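Local coordinates for acetaldehyde dehydrogenase (Acetylating) (Geobacillus thermoglucosidasius, PDB 5J78), which catalyses the NAD-dependent, CoA-acylating interconversion of acetaldehyde and acetyl-CoA, a step that probably serves ethanol formation in this thermophile, at residues A[160-174]-A[193-205]. Numbering follows the deposited sequence.
Sequences AIVFSPHPSAAKCTA and LISCITQPTMAAT
Parallel pairing of strand 160-165 with strand 194-196 joins the two strands of a beta-alpha-beta unit, their axes 18° apart, and I161 and F163 supply the four backbone bonds from strand 160-165 to residues 193-197. I161 N donates to L193 O (2.9 Å) and I161 O accepts from S195 N, which lies in the carbonyl plane. Two residues on, F163 N reaches S195 O in an almost straight bond (171° at the hydrogen), and F163 O takes I197 N at 3.0 Å. V162 bonds V134 and G136, and S164 bonds G136, on strand 124-138, so strand 160-165 is an inner strand of the sheet.

Helix 170-186 is the crossover of this unit, in the dinucleotide-binding type of alpha/beta domain expected of an aldehyde dehydrogenase, and it packs on the face bearing I161, F163, I194 and C196. On that face the F163 ring has I194 CG2 at its edge, 3.8 Å from CE2, while I161 CG1 lies above one ring face, offset toward the rim. C196 SG, anti to its own backbone N (chi1 -176°), extends toward the start of the helix and touches both P165 CG (3.5 Å) and A174 CA (3.6 Å), with T173 CG2 also touching it. Replacing P165 with a glycine would probably open a gap beside this sulfur and free the backbone to turn at this position. Beyond it, P200 CG packs on A170 CB at 3.8 Å, and P200 CB on P165 O.

The opposite face is more polar: S195 OG lies against both methyls of V162 and is hydrogen-bonded to a water that is also bonded to I161 O. I197 CD1 touches S164 OG at 3.6 Å, and that hydroxyl is also bonded to a second water, itself weakly bonded to T205 OG1.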
loop_
_atom_site.group_PDB
_atom_site.type_symbol
_atom_site.label_atom_id
_atom_site.label_comp_id
_atom_site.label_asym_id
_atom_site.label_seq_id
_atom_site.Cartn_x
_atom_site.Cartn_y
_atom_site.Cartn_z
ATOM N N ALA A 160 -1.925 25.592 -17.349
ATOM C CA ALA A 160 -3.253 24.973 -17.484
ATOM C C ALA A 160 -3.688 24.537 -16.089
ATOM O O ALA A 160 -2.855 24.401 -15.205
ATOM C CB ALA A 160 -3.226 23.775 -18.452
ATOM N N ILE A 161 -4.981 24.328 -15.877
ATOM C CA ILE A 161 -5.453 23.866 -14.573
ATOM C C ILE A 161 -6.616 22.904 -14.759
ATOM O O ILE A 161 -7.501 23.139 -15.600
ATOM C CB ILE A 161 -5.856 25.038 -13.637
ATOM C CG1 ILE A 161 -6.324 24.497 -12.282
ATOM C CG2 ILE A 161 -6.929 25.915 -14.254
ATOM C CD1 ILE A 161 -6.090 25.468 -11.144
ATOM N N VAL A 162 -6.568 21.799 -14.011
ATOM C CA VAL A 162 -7.638 20.792 -13.979
ATOM C C VAL A 162 -8.240 20.751 -12.580
ATOM O O VAL A 162 -7.540 20.448 -11.614
ATOM C CB VAL A 162 -7.139 19.367 -14.343
ATOM C CG1 VAL A 162 -8.291 18.381 -14.343
ATOM C CG2 VAL A 162 -6.445 19.355 -15.695
ATOM N N PHE A 163 -9.536 21.043 -12.485
ATOM C CA PHE A 163 -10.243 21.075 -11.202
ATOM C C PHE A 163 -10.878 19.764 -10.780
ATOM O O PHE A 163 -11.356 18.993 -11.606
ATOM C CB PHE A 163 -11.323 22.150 -11.237
ATOM C CG PHE A 163 -10.773 23.528 -11.240
ATOM C CD1 PHE A 163 -10.116 24.012 -10.127
ATOM C CD2 PHE A 163 -10.866 24.324 -12.369
ATOM C CE1 PHE A 163 -9.585 25.274 -10.123
ATOM C CE2 PHE A 163 -10.337 25.596 -12.375
ATOM C CZ PHE A 163 -9.693 26.068 -11.251
ATOM N N SER A 164 -10.886 19.538 -9.468
ATOM C CA SER A 164 -11.546 18.390 -8.852
ATOM C C SER A 164 -12.513 18.882 -7.757
ATOM O O SER A 164 -12.063 19.304 -6.682
ATOM C CB SER A 164 -10.508 17.414 -8.272
ATOM O OG SER A 164 -11.117 16.236 -7.760
ATOM N N PRO A 165 -13.838 18.837 -8.027
ATOM C CA PRO A 165 -14.851 19.206 -7.023
ATOM C C PRO A 165 -15.070 18.177 -5.945
ATOM O O PRO A 165 -14.930 16.974 -6.160
ATOM C CB PRO A 165 -16.153 19.325 -7.832
ATOM C CG PRO A 165 -15.788 19.174 -9.243
ATOM C CD PRO A 165 -14.477 18.445 -9.293
ATOM N N HIS A 166 -15.429 18.683 -4.779
ATOM C CA HIS A 166 -16.147 17.927 -3.768
ATOM C C HIS A 166 -17.448 17.361 -4.392
ATOM O O HIS A 166 -18.131 18.044 -5.159
ATOM C CB HIS A 166 -16.428 18.863 -2.589
ATOM C CG HIS A 166 -16.848 18.173 -1.330
ATOM N ND1 HIS A 166 -18.067 17.542 -1.198
ATOM C CD2 HIS A 166 -16.240 18.077 -0.122
ATOM C CE1 HIS A 166 -18.173 17.051 0.025
ATOM N NE2 HIS A 166 -17.080 17.365 0.699
ATOM N N PRO A 167 -17.799 16.107 -4.091
ATOM C CA PRO A 167 -19.001 15.564 -4.746
ATOM C C PRO A 167 -20.303 16.365 -4.486
ATOM O O PRO A 167 -21.162 16.446 -5.365
ATOM C CB PRO A 167 -19.109 14.159 -4.158
ATOM C CG PRO A 167 -17.735 13.820 -3.746
ATOM C CD PRO A 167 -17.102 15.094 -3.284
ATOM N N SER A 168 -20.431 16.995 -3.324
ATOM C CA SER A 168 -21.665 17.722 -3.025
ATOM C C SER A 168 -21.731 19.103 -3.720
ATOM O O SER A 168 -22.722 19.843 -3.571
ATOM C CB SER A 168 -21.825 17.886 -1.510
ATOM O OG SER A 168 -20.932 18.855 -1.013
ATOM N N ALA A 169 -20.690 19.434 -4.487
ATOM C CA ALA A 169 -20.625 20.703 -5.213
ATOM C C ALA A 169 -20.160 20.525 -6.667
ATOM O O ALA A 169 -19.645 21.466 -7.280
ATOM C CB ALA A 169 -19.692 21.688 -4.467
ATOM N N ALA A 170 -20.356 19.337 -7.234
ATOM C CA ALA A 170 -19.833 19.055 -8.580
ATOM C C ALA A 170 -20.380 19.961 -9.689
ATOM O O ALA A 170 -19.622 20.436 -10.541
ATOM C CB ALA A 170 -20.087 17.616 -8.936
ATOM N N LYS A 171 -21.678 20.238 -9.676
ATOM C CA LYS A 171 -22.272 21.034 -10.752
ATOM C C LYS A 171 -21.888 22.519 -10.709
ATOM O O LYS A 171 -21.545 23.096 -11.731
ATOM C CB LYS A 171 -23.794 20.905 -10.717
ATOM C CG LYS A 171 -24.305 19.546 -11.167
ATOM C CD LYS A 171 -25.769 19.394 -10.849
ATOM C CE LYS A 171 -26.263 18.000 -11.179
ATOM N NZ LYS A 171 -26.899 17.366 -9.992
ATOM N N CYS A 172 -21.939 23.151 -9.544
ATOM C CA CYS A 172 -21.582 24.567 -9.503
ATOM C C CYS A 172 -20.066 24.763 -9.755
ATOM O O CYS A 172 -19.661 25.738 -10.395
ATOM C CB CYS A 172 -22.007 25.196 -8.180
ATOM S SG CYS A 172 -21.170 24.575 -6.743
ATOM N N THR A 173 -19.241 23.828 -9.280
ATOM C CA THR A 173 -17.785 23.882 -9.521
ATOM C C THR A 173 -17.480 23.763 -11.030
ATOM O O THR A 173 -16.737 24.569 -11.590
ATOM C CB THR A 173 -17.028 22.762 -8.720
ATOM O OG1 THR A 173 -17.349 22.867 -7.326
ATOM C CG2 THR A 173 -15.500 22.897 -8.866
ATOM N N ALA A 174 -18.060 22.766 -11.686
ATOM C CA ALA A 174 -17.878 22.611 -13.119
ATOM C C ALA A 174 -18.415 23.814 -13.905
ATOM O O ALA A 174 -17.823 24.196 -14.908
ATOM C CB ALA A 174 -18.538 21.320 -13.595
ATOM N N LEU A 193 -7.631 24.500 -21.692
ATOM C CA LEU A 193 -6.761 25.131 -20.709
ATOM C C LEU A 193 -7.240 24.949 -19.276
ATOM O O LEU A 193 -6.441 24.724 -18.356
ATOM C CB LEU A 193 -6.657 26.617 -21.008
ATOM C CG LEU A 193 -5.575 27.343 -20.231
ATOM C CD1 LEU A 193 -4.180 26.887 -20.669
ATOM C CD2 LEU A 193 -5.734 28.826 -20.407
ATOM N N ILE A 194 -8.554 25.103 -19.118
ATOM C CA ILE A 194 -9.260 25.024 -17.844
ATOM C C ILE A 194 -10.349 23.974 -17.987
ATOM O O ILE A 194 -11.185 24.062 -18.892
ATOM C CB ILE A 194 -9.902 26.352 -17.459
ATOM C CG1 ILE A 194 -8.852 27.459 -17.371
ATOM C CG2 ILE A 194 -10.652 26.242 -16.150
ATOM C CD1 ILE A 194 -9.449 28.837 -17.507
ATOM N N SER A 195 -10.326 22.984 -17.104
ATOM C CA SER A 195 -11.255 21.855 -17.169
ATOM C C SER A 195 -11.672 21.469 -15.766
ATOM O O SER A 195 -11.058 21.907 -14.787
ATOM C CB SER A 195 -10.622 20.656 -17.895
ATOM O OG SER A 195 -9.370 20.292 -17.318
ATOM N N CYS A 196 -12.724 20.656 -15.663
ATOM C CA CYS A 196 -13.202 20.191 -14.366
ATOM C C CYS A 196 -13.810 18.796 -14.469
ATOM O O CYS A 196 -14.612 18.522 -15.358
ATOM C CB CYS A 196 -14.220 21.187 -13.812
ATOM S SG CYS A 196 -14.873 20.863 -12.163
ATOM N N ILE A 197 -13.389 17.914 -13.568
ATOM C CA ILE A 197 -13.972 16.579 -13.421
ATOM C C ILE A 197 -15.498 16.703 -13.226
ATOM O O ILE A 197 -15.955 17.430 -12.348
ATOM C CB ILE A 197 -13.343 15.820 -12.208
ATOM C CG1 ILE A 197 -11.869 15.488 -12.477
ATOM C CG2 ILE A 197 -14.084 14.530 -11.916
ATOM C CD1 ILE A 197 -11.108 15.110 -11.226
ATOM N N THR A 198 -16.270 15.975 -14.023
ATOM C CA THR A 198 -17.731 16.047 -13.949
ATOM C C THR A 198 -18.331 14.934 -13.096
ATOM O O THR A 198 -19.421 15.081 -12.564
ATOM C CB THR A 198 -18.362 15.979 -15.342
ATOM O OG1 THR A 198 -18.050 14.721 -15.952
ATOM C CG2 THR A 198 -17.834 17.114 -16.211
ATOM N N GLN A 199 -17.602 13.836 -12.972
ATOM C CA GLN A 199 -18.028 12.675 -12.205
ATOM C C GLN A 199 -17.016 12.427 -11.077
ATOM O O GLN A 199 -16.134 11.565 -11.223
ATOM C CB GLN A 199 -18.120 11.428 -13.116
ATOM C CG GLN A 199 -18.604 11.643 -14.573
ATOM C CD GLN A 199 -18.083 10.551 -15.536
ATOM O OE1 GLN A 199 -16.929 10.598 -15.990
ATOM N NE2 GLN A 199 -18.932 9.566 -15.839
ATOM N N PRO A 200 -17.110 13.184 -9.965
ATOM C CA PRO A 200 -16.088 13.037 -8.915
ATOM C C PRO A 200 -16.110 11.648 -8.311
ATOM O O PRO A 200 -17.186 11.122 -8.029
ATOM C CB PRO A 200 -16.476 14.098 -7.870
ATOM C CG PRO A 200 -17.386 15.025 -8.580
ATOM C CD PRO A 200 -18.101 14.204 -9.606
ATOM N N THR A 201 -14.931 11.053 -8.163
ATOM C CA THR A 201 -14.780 9.753 -7.519
ATOM C C THR A 201 -13.413 9.692 -6.868
ATOM O O THR A 201 -12.520 10.466 -7.216
ATOM C CB THR A 201 -14.890 8.579 -8.508
ATOM O OG1 THR A 201 -13.772 8.594 -9.396
ATOM C CG2 THR A 201 -16.186 8.642 -9.308
ATOM N N MET A 202 -13.236 8.758 -5.946
ATOM C CA MET A 202 -11.932 8.574 -5.316
ATOM C C MET A 202 -10.876 8.248 -6.366
ATOM O O MET A 202 -9.788 8.819 -6.365
ATOM C CB MET A 202 -11.986 7.461 -4.265
ATOM C CG MET A 202 -12.600 7.859 -2.927
ATOM S SD MET A 202 -12.307 6.618 -1.630
ATOM C CE MET A 202 -10.506 6.471 -1.658
ATOM N N ALA A 203 -11.205 7.325 -7.260
ATOM C CA ALA A 203 -10.305 6.952 -8.348
ATOM C C ALA A 203 -9.843 8.160 -9.167
ATOM O O ALA A 203 -8.668 8.265 -9.482
ATOM C CB ALA A 203 -10.977 5.929 -9.237
ATOM N N ALA A 204 -10.750 9.082 -9.481
ATOM C CA ALA A 204 -10.397 10.241 -10.296
ATOM C C ALA A 204 -9.490 11.211 -9.536
ATOM O O ALA A 204 -8.542 11.751 -10.092
ATOM C CB ALA A 204 -11.670 10.977 -10.775
ATOM N N THR A 205 -9.815 11.454 -8.272
ATOM C CA THR A 205 -8.986 12.313 -7.424
ATOM C C THR A 205 -7.565 11.768 -7.358
ATOM O O THR A 205 -6.582 12.501 -7.507
ATOM C CB THR A 205 -9.548 12.416 -6.010
ATOM O OG1 THR A 205 -10.916 12.828 -6.079
ATOM C CG2 THR A 205 -8.747 13.430 -5.198
HETATM O O HOH W 1 -7.229 21.812 -18.282
HETATM O O HOH W 2 -11.276 15.934 -5.011
HETATM O O HOH W 3 -20.354 18.367 -12.960
#